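Local coordinates for TCR alpha chain (Gallus gallus, PDB 6LIR), which probably pairs with the TCR beta chain to form the chicken T-cell receptor that recognises peptide antigens presented by MHC molecules, at residues D56-L61 with W73-R78; V2-S7 with V84-V89; S106-I111 with A165-T170; W32-P37 with L79-V84. One frame throughout, in Å; residues are numbered along the deposited sequence.

Contact 1: D56-L61 with W73-R78; sequences DPEGRL and WLARPR
Gly59 and Leu74 lie side by side where two antiparallel strands start to part, and here the packing is tight. Gly59 CA comes to 3.0 Å from Trp73 O in a CA-H...O contact, at backbone angles (phi 165°, psi -153°) that suit a residue without a CB. Next to this non-hydrogen-bonded pair, Arg60 and Trp73 exchange two backbone hydrogen bonds, each 2.9 Å between N and O. Ala75 N closes the row with a 2.8 Å bond to Glu58 O. The same carbonyl accepts from a water, which in turn takes the N-H of Arg76, so Glu58 O is gripped twice. On the inner side, Pro57, after its cis peptide bond, rests CG on Leu74 CD2 at 3.8 Å.

The outer side is looser. The Arg60 and Trp73 side chains leave one face together, yet the arginine's end swings away. Glu58 and Arg76 also meet among exposed residues, but their modelled approach is too close to trust.

The paired segments belong to the hairpin of strands 59-63 and 69-74. Leu74 bonds onward to Ile16, Leu61 to Lys52, and Pro57 reaches Leu44 and Tyr85 on the facing sheet.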
loop_
_atom_site.group_PDB
_atom_site.type_symbol
_atom_site.label_atom_id
_atom_site.label_comp_id
_atom_site.label_asym_id
_atom_site.label_seq_id
_atom_site.Cartn_x
_atom_site.Cartn_y
_atom_site.Cartn_z
ATOM N N ASP A 56 -11.661 -6.964 15.486
ATOM C CA ASP A 56 -10.641 -6.028 15.043
ATOM C C ASP A 56 -10.805 -5.771 13.549
ATOM O O ASP A 56 -10.711 -6.711 12.747
ATOM C CB ASP A 56 -9.252 -6.589 15.368
ATOM C CG ASP A 56 -8.125 -5.649 14.976
ATOM O OD1 ASP A 56 -8.333 -4.418 14.952
ATOM O OD2 ASP A 56 -7.015 -6.148 14.694
ATOM N N PRO A 57 -11.099 -4.529 13.130
ATOM C CA PRO A 57 -11.275 -3.335 13.960
ATOM C C PRO A 57 -12.625 -3.345 14.657
ATOM O O PRO A 57 -13.614 -3.770 14.056
ATOM C CB PRO A 57 -11.188 -2.192 12.947
ATOM C CG PRO A 57 -11.722 -2.791 11.683
ATOM C CD PRO A 57 -11.273 -4.231 11.697
ATOM N N GLU A 58 -12.628 -2.965 15.935
ATOM C CA GLU A 58 -13.835 -2.922 16.751
ATOM C C GLU A 58 -15.021 -2.367 15.968
ATOM O O GLU A 58 -14.932 -1.306 15.346
ATOM C CB GLU A 58 -13.577 -2.067 17.997
ATOM C CG GLU A 58 -14.671 -2.132 19.050
ATOM C CD GLU A 58 -14.448 -1.143 20.187
ATOM O OE1 GLU A 58 -15.391 -0.393 20.518
ATOM O OE2 GLU A 58 -13.332 -1.114 20.747
ATOM N N GLY A 59 -16.125 -3.097 15.994
ATOM C CA GLY A 59 -17.317 -2.641 15.301
ATOM C C GLY A 59 -18.319 -3.773 15.152
ATOM O O GLY A 59 -18.330 -4.718 15.941
ATOM N N ARG A 60 -19.139 -3.665 14.111
ATOM C CA ARG A 60 -20.231 -4.610 13.952
ATOM C C ARG A 60 -20.643 -4.668 12.492
ATOM O O ARG A 60 -20.756 -3.634 11.822
ATOM C CB ARG A 60 -21.435 -4.224 14.828
ATOM C CG ARG A 60 -22.612 -5.204 14.763
ATOM C CD ARG A 60 -23.416 -5.208 16.063
ATOM N NE ARG A 60 -24.118 -3.943 16.274
ATOM C CZ ARG A 60 -24.908 -3.680 17.313
ATOM N NH1 ARG A 60 -25.102 -4.595 18.254
ATOM N NH2 ARG A 60 -25.503 -2.497 17.414
ATOM N N LEU A 61 -20.866 -5.887 12.020
ATOM C CA LEU A 61 -21.379 -6.161 10.689
ATOM C C LEU A 61 -22.873 -6.429 10.795
ATOM O O LEU A 61 -23.305 -7.216 11.642
ATOM C CB LEU A 61 -20.663 -7.363 10.072
ATOM C CG LEU A 61 -21.365 -8.040 8.899
ATOM C CD1 LEU A 61 -21.273 -7.162 7.663
ATOM C CD2 LEU A 61 -20.778 -9.424 8.639
ATOM N N TRP A 73 -19.595 -1.550 10.211
ATOM C CA TRP A 73 -19.471 -0.373 11.059
ATOM C C TRP A 73 -18.180 -0.492 11.852
ATOM O O TRP A 73 -17.983 -1.475 12.571
ATOM C CB TRP A 73 -20.667 -0.241 12.002
ATOM C CG TRP A 73 -20.498 0.825 13.065
ATOM C CD1 TRP A 73 -20.267 0.627 14.397
ATOM C CD2 TRP A 73 -20.557 2.246 12.878
ATOM N NE1 TRP A 73 -20.178 1.838 15.051
ATOM C CE2 TRP A 73 -20.353 2.846 14.140
ATOM C CE3 TRP A 73 -20.762 3.069 11.766
ATOM C CZ2 TRP A 73 -20.351 4.230 14.320
ATOM C CZ3 TRP A 73 -20.762 4.446 11.947
ATOM C CH2 TRP A 73 -20.556 5.010 13.214
ATOM N N LEU A 74 -17.293 0.483 11.692
ATOM C CA LEU A 74 -16.081 0.583 12.498
ATOM C C LEU A 74 -16.359 1.564 13.631
ATOM O O LEU A 74 -16.608 2.743 13.381
ATOM C CB LEU A 74 -14.899 1.052 11.649
ATOM C CG LEU A 74 -14.283 0.067 10.648
ATOM C CD1 LEU A 74 -15.132 -0.057 9.397
ATOM C CD2 LEU A 74 -12.870 0.504 10.289
ATOM N N ALA A 75 -16.309 1.084 14.873
ATOM C CA ALA A 75 -16.783 1.906 15.984
ATOM C C ALA A 75 -15.748 2.925 16.444
ATOM O O ALA A 75 -16.114 3.970 16.993
ATOM C CB ALA A 75 -17.187 1.028 17.160
ATOM N N ARG A 76 -14.467 2.642 16.244
ATOM C CA ARG A 76 -13.417 3.499 16.789
ATOM C C ARG A 76 -12.197 3.536 15.885
ATOM O O ARG A 76 -11.111 3.111 16.306
ATOM C CB ARG A 76 -12.985 3.065 18.187
ATOM C CG ARG A 76 -13.621 3.926 19.257
ATOM C CD ARG A 76 -13.322 3.417 20.654
ATOM N NE ARG A 76 -14.487 3.559 21.513
ATOM C CZ ARG A 76 -15.403 2.611 21.673
ATOM N NH1 ARG A 76 -15.279 1.452 21.032
ATOM N NH2 ARG A 76 -16.441 2.823 22.462
ATOM N N PRO A 77 -12.336 3.984 14.640
ATOM C CA PRO A 77 -11.222 3.881 13.695
ATOM C C PRO A 77 -10.000 4.647 14.168
ATOM O O PRO A 77 -10.094 5.783 14.628
ATOM C CB PRO A 77 -11.795 4.490 12.407
ATOM C CG PRO A 77 -13.290 4.602 12.637
ATOM C CD PRO A 77 -13.407 4.836 14.110
ATOM N N ARG A 78 -8.845 4.006 14.048
ATOM C CA ARG A 78 -7.565 4.648 14.291
ATOM C C ARG A 78 -6.758 4.650 12.999
ATOM O O ARG A 78 -7.147 4.047 11.993
ATOM C CB ARG A 78 -6.792 3.947 15.413
ATOM C CG ARG A 78 -7.413 4.100 16.798
ATOM C CD ARG A 78 -7.059 2.922 17.700
ATOM N NE ARG A 78 -7.460 1.642 17.115
ATOM C CZ ARG A 78 -6.626 0.803 16.505
ATOM N NH1 ARG A 78 -7.075 -0.336 15.998
ATOM N NH2 ARG A 78 -5.340 1.111 16.397
HETATM O O HOH W 1 -13.074 0.636 14.988
#

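Contact 2: V2-S7 with V84-V89; sequences VQQEPS and VYYCAV
Gln4 turns its CG beside its own backbone N (chi1 -64°) and then runs extended, which carries its amide straight down onto the backbone of strand 84-90 between Tyr85 and Cys87. Cys87 answers from the strand with SG set between its backbone N and carbonyl carbon, the crowded position (chi1 62°), so the sulfur stands up beside the glutamine.

The amide uses both of its ends. NE2 donates to Tyr85 O at 2.8 Å, with the acceptor tilted somewhat from the amide plane. OE1 receives the N-H of Cys87 over 3.1 Å; the N-H points almost directly at the oxygen, but the donor stands about 51° out of the plane of the amide carbonyl. The two bonds, to the backbone groups on either side of Tyr86, fix the rotation of the amide and pin it lengthwise on the strand.

Further toward the N-terminus the contact becomes apolar. Val2 CG1 touches Cys87 SG at 3.4 Å, while its other methyl, CG2, meets Val89 CG2 at 3.8 Å. Cys87 is bonded through SG to Cys20, the disulfide that ties the two sheets of an immunoglobulin domain, and Trp32 packs on both Cys87 and Gln4.

Every residue that touches here is buried. The amide therefore satisfies backbone N-H and C=O groups inside the domain, with OE1 also taking a weak bond from Gly102 N, and Val2 covers the disulfide sulfur with a methyl.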
loop_
_atom_site.group_PDB
_atom_site.type_symbol
_atom_site.label_atom_id
_atom_site.label_comp_id
_atom_site.label_asym_id
_atom_site.label_seq_id
_atom_site.Cartn_x
_atom_site.Cartn_y
_atom_site.Cartn_z
ATOM N N VAL A 2 -21.279 -6.716 -7.128
ATOM C CA VAL A 2 -21.147 -6.394 -5.713
ATOM C C VAL A 2 -20.528 -5.007 -5.629
ATOM O O VAL A 2 -19.336 -4.831 -5.903
ATOM C CB VAL A 2 -20.304 -7.437 -4.968
ATOM C CG1 VAL A 2 -20.260 -7.116 -3.494
ATOM C CG2 VAL A 2 -20.880 -8.829 -5.185
ATOM N N GLN A 3 -21.340 -4.019 -5.261
ATOM C CA GLN A 3 -20.959 -2.615 -5.348
ATOM C C GLN A 3 -20.548 -2.055 -3.994
ATOM O O GLN A 3 -21.180 -2.334 -2.970
ATOM C CB GLN A 3 -22.102 -1.779 -5.924
ATOM C CG GLN A 3 -22.521 -2.204 -7.318
ATOM C CD GLN A 3 -23.950 -1.822 -7.629
ATOM O OE1 GLN A 3 -24.890 -2.479 -7.181
ATOM N NE2 GLN A 3 -24.124 -0.754 -8.400
ATOM N N GLN A 4 -19.491 -1.246 -4.007
ATOM C CA GLN A 4 -18.983 -0.556 -2.832
ATOM C C GLN A 4 -18.598 0.859 -3.233
ATOM O O GLN A 4 -18.229 1.112 -4.382
ATOM C CB GLN A 4 -17.759 -1.257 -2.225
ATOM C CG GLN A 4 -18.011 -2.652 -1.686
ATOM C CD GLN A 4 -16.774 -3.233 -1.025
ATOM O OE1 GLN A 4 -16.183 -4.193 -1.522
ATOM N NE2 GLN A 4 -16.370 -2.644 0.099
ATOM N N GLU A 5 -18.680 1.780 -2.281
ATOM C CA GLU A 5 -18.211 3.125 -2.556
ATOM C C GLU A 5 -16.692 3.097 -2.709
ATOM O O GLU A 5 -16.007 2.410 -1.947
ATOM C CB GLU A 5 -18.604 4.077 -1.427
ATOM C CG GLU A 5 -20.099 4.309 -1.299
ATOM C CD GLU A 5 -20.712 4.855 -2.574
ATOM O OE1 GLU A 5 -20.563 6.068 -2.832
ATOM O OE2 GLU A 5 -21.344 4.073 -3.316
ATOM N N PRO A 6 -16.143 3.799 -3.704
ATOM C CA PRO A 6 -14.690 3.714 -3.942
ATOM C C PRO A 6 -13.847 4.148 -2.754
ATOM O O PRO A 6 -12.780 3.567 -2.512
ATOM C CB PRO A 6 -14.483 4.626 -5.161
ATOM C CG PRO A 6 -15.677 5.529 -5.176
ATOM C CD PRO A 6 -16.811 4.706 -4.652
ATOM N N SER A 7 -14.279 5.165 -2.013
ATOM C CA SER A 7 -13.470 5.668 -0.915
ATOM C C SER A 7 -14.361 6.169 0.210
ATOM O O SER A 7 -15.537 6.486 0.013
ATOM C CB SER A 7 -12.528 6.783 -1.384
ATOM O OG SER A 7 -13.248 7.815 -2.027
ATOM N N VAL A 84 -8.123 -0.756 2.430
ATOM C CA VAL A 84 -9.161 -1.000 1.444
ATOM C C VAL A 84 -9.996 -2.150 1.976
ATOM O O VAL A 84 -9.477 -3.248 2.214
ATOM C CB VAL A 84 -8.572 -1.323 0.062
ATOM C CG1 VAL A 84 -9.686 -1.669 -0.920
ATOM C CG2 VAL A 84 -7.750 -0.147 -0.448
ATOM N N TYR A 85 -11.277 -1.888 2.202
ATOM C CA TYR A 85 -12.183 -2.853 2.804
ATOM C C TYR A 85 -13.034 -3.502 1.721
ATOM O O TYR A 85 -13.692 -2.806 0.940
ATOM C CB TYR A 85 -13.061 -2.178 3.856
ATOM C CG TYR A 85 -12.303 -1.832 5.119
ATOM C CD1 TYR A 85 -11.491 -0.705 5.182
ATOM C CD2 TYR A 85 -12.395 -2.637 6.244
ATOM C CE1 TYR A 85 -10.793 -0.390 6.335
ATOM C CE2 TYR A 85 -11.704 -2.333 7.398
ATOM C CZ TYR A 85 -10.906 -1.209 7.439
ATOM O OH TYR A 85 -10.224 -0.917 8.593
ATOM N N TYR A 86 -13.007 -4.831 1.673
ATOM C CA TYR A 86 -13.704 -5.614 0.665
ATOM C C TYR A 86 -14.827 -6.415 1.304
ATOM O O TYR A 86 -14.629 -7.070 2.331
ATOM C CB TYR A 86 -12.755 -6.594 -0.037
ATOM C CG TYR A 86 -11.780 -5.981 -1.014
ATOM C CD1 TYR A 86 -12.167 -5.672 -2.313
ATOM C CD2 TYR A 86 -10.460 -5.743 -0.647
ATOM C CE1 TYR A 86 -11.275 -5.126 -3.214
ATOM C CE2 TYR A 86 -9.560 -5.196 -1.541
ATOM C CZ TYR A 86 -9.973 -4.888 -2.822
ATOM O OH TYR A 86 -9.079 -4.343 -3.713
ATOM N N CYS A 87 -15.989 -6.405 0.667
ATOM C CA CYS A 87 -17.025 -7.368 0.997
ATOM C C CYS A 87 -16.993 -8.471 -0.050
ATOM O O CYS A 87 -16.636 -8.243 -1.207
ATOM C CB CYS A 87 -18.419 -6.727 1.049
ATOM S SG CYS A 87 -18.955 -6.015 -0.516
ATOM N N ALA A 88 -17.319 -9.680 0.385
ATOM C CA ALA A 88 -17.358 -10.842 -0.492
ATOM C C ALA A 88 -18.585 -11.659 -0.124
ATOM O O ALA A 88 -18.778 -11.984 1.052
ATOM C CB ALA A 88 -16.085 -11.686 -0.360
ATOM N N VAL A 89 -19.418 -11.970 -1.114
ATOM C CA VAL A 89 -20.687 -12.635 -0.855
ATOM C C VAL A 89 -20.748 -13.937 -1.640
ATOM O O VAL A 89 -20.111 -14.097 -2.686
ATOM C CB VAL A 89 -21.890 -11.730 -1.209
ATOM C CG1 VAL A 89 -21.764 -10.376 -0.518
ATOM C CG2 VAL A 89 -22.000 -11.548 -2.713
#

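Contact 3: S106-I111 with A165-T170; sequences SVQPHI and ASYLST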
loop_
_atom_site.group_PDB
_atom_site.type_symbol
_atom_site.label_atom_id
_atom_site.label_comp_id
_atom_site.label_asym_id
_atom_site.label_seq_id
_atom_site.Cartn_x
_atom_site.Cartn_y
_atom_site.Cartn_z
ATOM N N SER A 106 -9.792 6.164 4.620
ATOM C CA SER A 106 -8.771 7.090 5.083
ATOM C C SER A 106 -9.179 7.569 6.468
ATOM O O SER A 106 -10.343 7.920 6.682
ATOM C CB SER A 106 -8.622 8.278 4.129
ATOM O OG SER A 106 -7.641 8.021 3.142
ATOM N N VAL A 107 -8.236 7.568 7.405
ATOM C CA VAL A 107 -8.512 7.950 8.784
ATOM C C VAL A 107 -7.588 9.104 9.134
ATOM O O VAL A 107 -6.360 8.946 9.148
ATOM C CB VAL A 107 -8.313 6.777 9.756
ATOM C CG1 VAL A 107 -8.525 7.233 11.199
ATOM C CG2 VAL A 107 -9.249 5.629 9.407
ATOM N N GLN A 108 -8.180 10.262 9.421
ATOM C CA GLN A 108 -7.423 11.477 9.669
ATOM C C GLN A 108 -7.205 11.664 11.157
ATOM O O GLN A 108 -8.182 11.848 11.900
ATOM C CB GLN A 108 -8.143 12.686 9.087
ATOM C CG GLN A 108 -8.157 12.714 7.570
ATOM C CD GLN A 108 -9.518 13.058 7.010
ATOM O OE1 GLN A 108 -9.968 12.461 6.031
ATOM N NE2 GLN A 108 -10.187 14.024 7.629
ATOM N N PRO A 109 -5.964 11.652 11.630
ATOM C CA PRO A 109 -5.705 11.907 13.049
ATOM C C PRO A 109 -6.006 13.351 13.414
ATOM O O PRO A 109 -6.050 14.245 12.567
ATOM C CB PRO A 109 -4.212 11.597 13.209
ATOM C CG PRO A 109 -3.810 10.868 11.953
ATOM C CD PRO A 109 -4.731 11.357 10.883
ATOM N N HIS A 110 -6.253 13.566 14.704
ATOM C CA HIS A 110 -6.464 14.919 15.197
ATOM C C HIS A 110 -5.108 15.570 15.379
ATOM O O HIS A 110 -4.182 14.965 15.922
ATOM C CB HIS A 110 -7.231 14.941 16.520
ATOM C CG HIS A 110 -7.826 16.280 16.841
ATOM N ND1 HIS A 110 -7.700 16.880 18.076
ATOM C CD2 HIS A 110 -8.543 17.141 16.078
ATOM C CE1 HIS A 110 -8.313 18.050 18.060
ATOM N NE2 HIS A 110 -8.833 18.233 16.860
ATOM N N ILE A 111 -4.981 16.790 14.891
ATOM C CA ILE A 111 -3.685 17.443 14.816
ATOM C C ILE A 111 -3.849 18.876 15.276
ATOM O O ILE A 111 -4.894 19.497 15.062
ATOM C CB ILE A 111 -3.084 17.402 13.392
ATOM C CG1 ILE A 111 -4.052 18.002 12.372
ATOM C CG2 ILE A 111 -2.670 15.985 13.018
ATOM C CD1 ILE A 111 -3.657 19.388 11.911
ATOM N N ALA A 165 0.774 12.267 15.935
ATOM C CA ALA A 165 0.643 12.149 14.493
ATOM C C ALA A 165 0.917 13.492 13.831
ATOM O O ALA A 165 0.642 14.553 14.397
ATOM C CB ALA A 165 -0.751 11.646 14.099
ATOM N N SER A 166 1.448 13.438 12.615
ATOM C CA SER A 166 1.766 14.654 11.887
ATOM C C SER A 166 1.743 14.354 10.400
ATOM O O SER A 166 2.158 13.276 9.968
ATOM C CB SER A 166 3.140 15.211 12.291
ATOM O OG SER A 166 4.167 14.257 12.070
ATOM N N TYR A 167 1.262 15.317 9.627
ATOM C CA TYR A 167 1.234 15.196 8.182
ATOM C C TYR A 167 2.562 15.671 7.614
ATOM O O TYR A 167 3.221 16.548 8.178
ATOM C CB TYR A 167 0.100 16.034 7.587
ATOM C CG TYR A 167 -1.262 15.384 7.626
ATOM C CD1 TYR A 167 -2.021 15.383 8.790
ATOM C CD2 TYR A 167 -1.797 14.782 6.492
ATOM C CE1 TYR A 167 -3.275 14.795 8.826
ATOM C CE2 TYR A 167 -3.045 14.198 6.516
ATOM C CZ TYR A 167 -3.779 14.202 7.685
ATOM O OH TYR A 167 -5.022 13.613 7.709
ATOM N N LEU A 168 2.934 15.100 6.471
ATOM C CA LEU A 168 4.146 15.489 5.767
ATOM C C LEU A 168 3.846 15.490 4.280
ATOM O O LEU A 168 3.228 14.554 3.768
ATOM C CB LEU A 168 5.309 14.523 6.048
ATOM C CG LEU A 168 5.643 14.123 7.484
ATOM C CD1 LEU A 168 6.632 12.961 7.494
ATOM C CD2 LEU A 168 6.197 15.308 8.254
ATOM N N SER A 169 4.283 16.540 3.600
ATOM C CA SER A 169 4.213 16.636 2.152
ATOM C C SER A 169 5.609 16.925 1.628
ATOM O O SER A 169 6.392 17.619 2.279
ATOM C CB SER A 169 3.222 17.720 1.695
ATOM O OG SER A 169 1.891 17.221 1.700
ATOM N N THR A 170 5.928 16.384 0.453
ATOM C CA THR A 170 7.240 16.618 -0.133
ATOM C C THR A 170 7.126 16.769 -1.640
ATOM O O THR A 170 6.224 16.221 -2.273
ATOM C CB THR A 170 8.226 15.469 0.153
ATOM O OG1 THR A 170 7.617 14.214 -0.179
ATOM C CG2 THR A 170 8.655 15.460 1.611
#
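Gln108, the last residue of strand 97-108, makes the first touch through its aliphatic stem: CG lies 3.3 Å from Tyr167 OH and CB 3.5 Å from the same oxygen. The side chain crosses the tyrosine at a slant and then leads away from it, so it is the methylenes that lie against the phenol end of the ring.

Pro109 comes next and presents one side of its ring to strand 164-174. Its CB packs on Ala165 CB at 3.6 Å, and CG is nearly as close to that methyl, at 3.8 Å. Around the corner of the ring, CD approaches Tyr167 OH at 3.9 Å. Val153, on the neighbouring strand 150-156, backs both Pro109 and Tyr167.

This is the interdomain connection, where the last strand of the V-set domain runs out toward the second immunoglobulin-like domain, the one that holds the Cys131-Cys180 disulfide. The connecting residues pass strand 164-174 almost at right angles (101°), and no hydrogen bond joins the two segments.

Ile111 finishes the walk. Its CG1 is squeezed between backbone N and carbonyl carbon (chi1 55°), which leaves CG2 to face the strand. That methyl stands at the edge of the Tyr167 ring, 4.3 Å from CD1, and reaches to 3.9 Å from Ala165 O; Ser137 packs against Ile111 and Pro138 against Tyr167.

Contact 4: W32-P37 with L79-V84; sequences WYRQLP and LGDAAV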
loop_
_atom_site.group_PDB
_atom_site.type_symbol
_atom_site.label_atom_id
_atom_site.label_comp_id
_atom_site.label_asym_id
_atom_site.label_seq_id
_atom_site.Cartn_x
_atom_site.Cartn_y
_atom_site.Cartn_z
ATOM N N TRP A 32 -16.115 -10.058 5.063
ATOM C CA TRP A 32 -15.459 -8.783 4.860
ATOM C C TRP A 32 -13.972 -8.972 5.089
ATOM O O TRP A 32 -13.558 -9.706 5.993
ATOM C CB TRP A 32 -16.002 -7.708 5.805
ATOM C CG TRP A 32 -17.286 -7.092 5.350
ATOM C CD1 TRP A 32 -18.542 -7.604 5.504
ATOM C CD2 TRP A 32 -17.443 -5.841 4.670
ATOM N NE1 TRP A 32 -19.473 -6.748 4.964
ATOM C CE2 TRP A 32 -18.825 -5.657 4.448
ATOM C CE3 TRP A 32 -16.551 -4.854 4.236
ATOM C CZ2 TRP A 32 -19.336 -4.528 3.810
ATOM C CZ3 TRP A 32 -17.060 -3.733 3.598
ATOM C CH2 TRP A 32 -18.441 -3.580 3.392
ATOM N N TYR A 33 -13.182 -8.305 4.255
ATOM C CA TYR A 33 -11.733 -8.352 4.317
ATOM C C TYR A 33 -11.212 -6.925 4.281
ATOM O O TYR A 33 -11.912 -5.996 3.865
ATOM C CB TYR A 33 -11.135 -9.147 3.143
ATOM C CG TYR A 33 -11.468 -10.624 3.124
ATOM C CD1 TYR A 33 -12.720 -11.073 2.719
ATOM C CD2 TYR A 33 -10.518 -11.569 3.487
ATOM C CE1 TYR A 33 -13.023 -12.425 2.696
ATOM C CE2 TYR A 33 -10.809 -12.922 3.468
ATOM C CZ TYR A 33 -12.061 -13.345 3.070
ATOM O OH TYR A 33 -12.347 -14.692 3.054
ATOM N N ARG A 34 -9.971 -6.752 4.720
ATOM C CA ARG A 34 -9.314 -5.465 4.589
ATOM C C ARG A 34 -7.883 -5.690 4.133
ATOM O O ARG A 34 -7.218 -6.640 4.561
ATOM C CB ARG A 34 -9.379 -4.649 5.891
ATOM C CG ARG A 34 -8.384 -5.012 6.968
ATOM C CD ARG A 34 -8.445 -3.972 8.074
ATOM N NE ARG A 34 -7.722 -4.388 9.270
ATOM C CZ ARG A 34 -7.670 -3.677 10.391
ATOM N NH1 ARG A 34 -8.305 -2.511 10.473
ATOM N NH2 ARG A 34 -6.990 -4.134 11.433
ATOM N N GLN A 35 -7.435 -4.838 3.229
ATOM C CA GLN A 35 -6.106 -4.937 2.644
ATOM C C GLN A 35 -5.316 -3.710 3.082
ATOM O O GLN A 35 -5.548 -2.599 2.593
ATOM C CB GLN A 35 -6.152 -5.047 1.126
ATOM C CG GLN A 35 -4.761 -5.056 0.518
ATOM C CD GLN A 35 -4.740 -4.683 -0.948
ATOM O OE1 GLN A 35 -3.714 -4.248 -1.466
ATOM N NE2 GLN A 35 -5.867 -4.867 -1.630
ATOM N N LEU A 36 -4.430 -3.912 4.030
ATOM C CA LEU A 36 -3.520 -2.894 4.516
ATOM C C LEU A 36 -2.379 -2.687 3.518
ATOM O O LEU A 36 -2.034 -3.602 2.764
ATOM C CB LEU A 36 -2.955 -3.308 5.870
ATOM C CG LEU A 36 -3.942 -3.390 7.037
ATOM C CD1 LEU A 36 -3.371 -4.267 8.137
ATOM C CD2 LEU A 36 -4.270 -2.001 7.582
ATOM N N PRO A 37 -1.811 -1.482 3.465
ATOM C CA PRO A 37 -0.692 -1.225 2.551
ATOM C C PRO A 37 0.446 -2.213 2.765
ATOM O O PRO A 37 0.837 -2.509 3.898
ATOM C CB PRO A 37 -0.273 0.209 2.903
ATOM C CG PRO A 37 -1.512 0.834 3.436
ATOM C CD PRO A 37 -2.234 -0.260 4.176
ATOM N N LEU A 79 -5.614 5.339 13.042
ATOM C CA LEU A 79 -4.789 5.490 11.847
ATOM C C LEU A 79 -4.437 4.137 11.242
ATOM O O LEU A 79 -4.398 3.985 10.014
ATOM C CB LEU A 79 -3.520 6.272 12.193
ATOM C CG LEU A 79 -2.538 6.579 11.062
ATOM C CD1 LEU A 79 -3.244 7.262 9.899
ATOM C CD2 LEU A 79 -1.396 7.444 11.580
ATOM N N GLY A 80 -4.234 3.129 12.086
ATOM C CA GLY A 80 -3.918 1.795 11.609
ATOM C C GLY A 80 -5.058 1.097 10.894
ATOM O O GLY A 80 -4.825 0.052 10.280
ATOM N N ASP A 81 -6.272 1.644 10.955
ATOM C CA ASP A 81 -7.429 1.056 10.293
ATOM C C ASP A 81 -7.629 1.580 8.878
ATOM O O ASP A 81 -8.581 1.165 8.206
ATOM C CB ASP A 81 -8.692 1.313 11.121
ATOM C CG ASP A 81 -8.637 0.647 12.477
ATOM O OD1 ASP A 81 -8.274 -0.549 12.533
ATOM O OD2 ASP A 81 -8.939 1.315 13.487
ATOM N N ALA A 82 -6.755 2.465 8.410
ATOM C CA ALA A 82 -6.801 2.925 7.030
ATOM C C ALA A 82 -6.409 1.781 6.105
ATOM O O ALA A 82 -5.273 1.299 6.146
ATOM C CB ALA A 82 -5.872 4.123 6.836
ATOM N N ALA A 83 -7.349 1.340 5.279
ATOM C CA ALA A 83 -7.115 0.214 4.386
ATOM C C ALA A 83 -8.214 0.206 3.337
ATOM O O ALA A 83 -9.133 1.030 3.359
ATOM C CB ALA A 83 -7.082 -1.114 5.151
ATOM N N VAL A 84 -8.123 -0.756 2.430
ATOM C CA VAL A 84 -9.161 -1.000 1.444
ATOM C C VAL A 84 -9.996 -2.150 1.976
ATOM O O VAL A 84 -9.477 -3.248 2.214
ATOM C CB VAL A 84 -8.572 -1.323 0.062
ATOM C CG1 VAL A 84 -9.686 -1.669 -0.920
ATOM C CG2 VAL A 84 -7.750 -0.147 -0.448
#
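This is a backbone pairing joined to an arginine-aspartate salt bridge, placed where strand 29-35 ends beside the short 3-10 turn 79-81 and the residues that lead from it into strand 84-90. Gln35 and Val84 form the antiparallel hydrogen-bonded pair: Gln35 N donates to Val84 O over 2.8 Å, and Val84 N returns a longer bond of 3.2 Å to Gln35 O, approaching from above the carbonyl plane. Arg34 CA adds a CA-H...O contact of 3.3 Å to Val84 O.

Arg34 then reaches back along the turn. Its CG stands between the backbone N and the carbonyl carbon (chi1 80°), and from there the chain is fully extended, bringing NH1 to Asp81 OD1 at 2.8 Å. The bond uses the anti side of the carboxylate oxygen and lies in the guanidinium plane; the two flat groups are nearly coplanar (28°).

Asp81 and Tyr85 mark the tyrosine corner of an immunoglobulin V domain: the Tyr85 hydroxyl is hydrogen-bonded to Asp81 O, four residues earlier, and also to Arg34 NH1. The other carboxylate oxygen, OD2, accepts the N-H of Arg78, so Asp81 is held at both ends of its carboxylate.

Past the pair, Ala83 CB packs against Gln35 O at 3.3 Å. Leu36 CD2 lies over the turn, 3.8 Å from Ala83 CB and 3.4 Å from Gly80 O, while Pro37 borders Ala82 O and, beyond it, packs on Glu170 of the TCR beta chain.

Overall arrangement
Contacts 1, 2 and 4 belong to the V-set domain. Contact 4 is central, its centre about 11 Å from that of contact 1 and about 12 Å from that of contact 2, with which it shares Val84. Contacts 2, 3 and 4 reach one sheet, through neighbouring strands 29-35, 84-90 and 97-108; contact 1 lies on the facing sheet, and Pro57 and Leu74 close the gap between the sheets by packing on Tyr85. Along the chain, contact 2 spans contact 4, which spans contact 1, whereas contact 3 follows in series. Contacts 1, 2 and 4 thus tie the V domain together, while contact 3, about 24 Å from contact 2 between centres, fastens it to the second domain, touching Leu79 of contact 4.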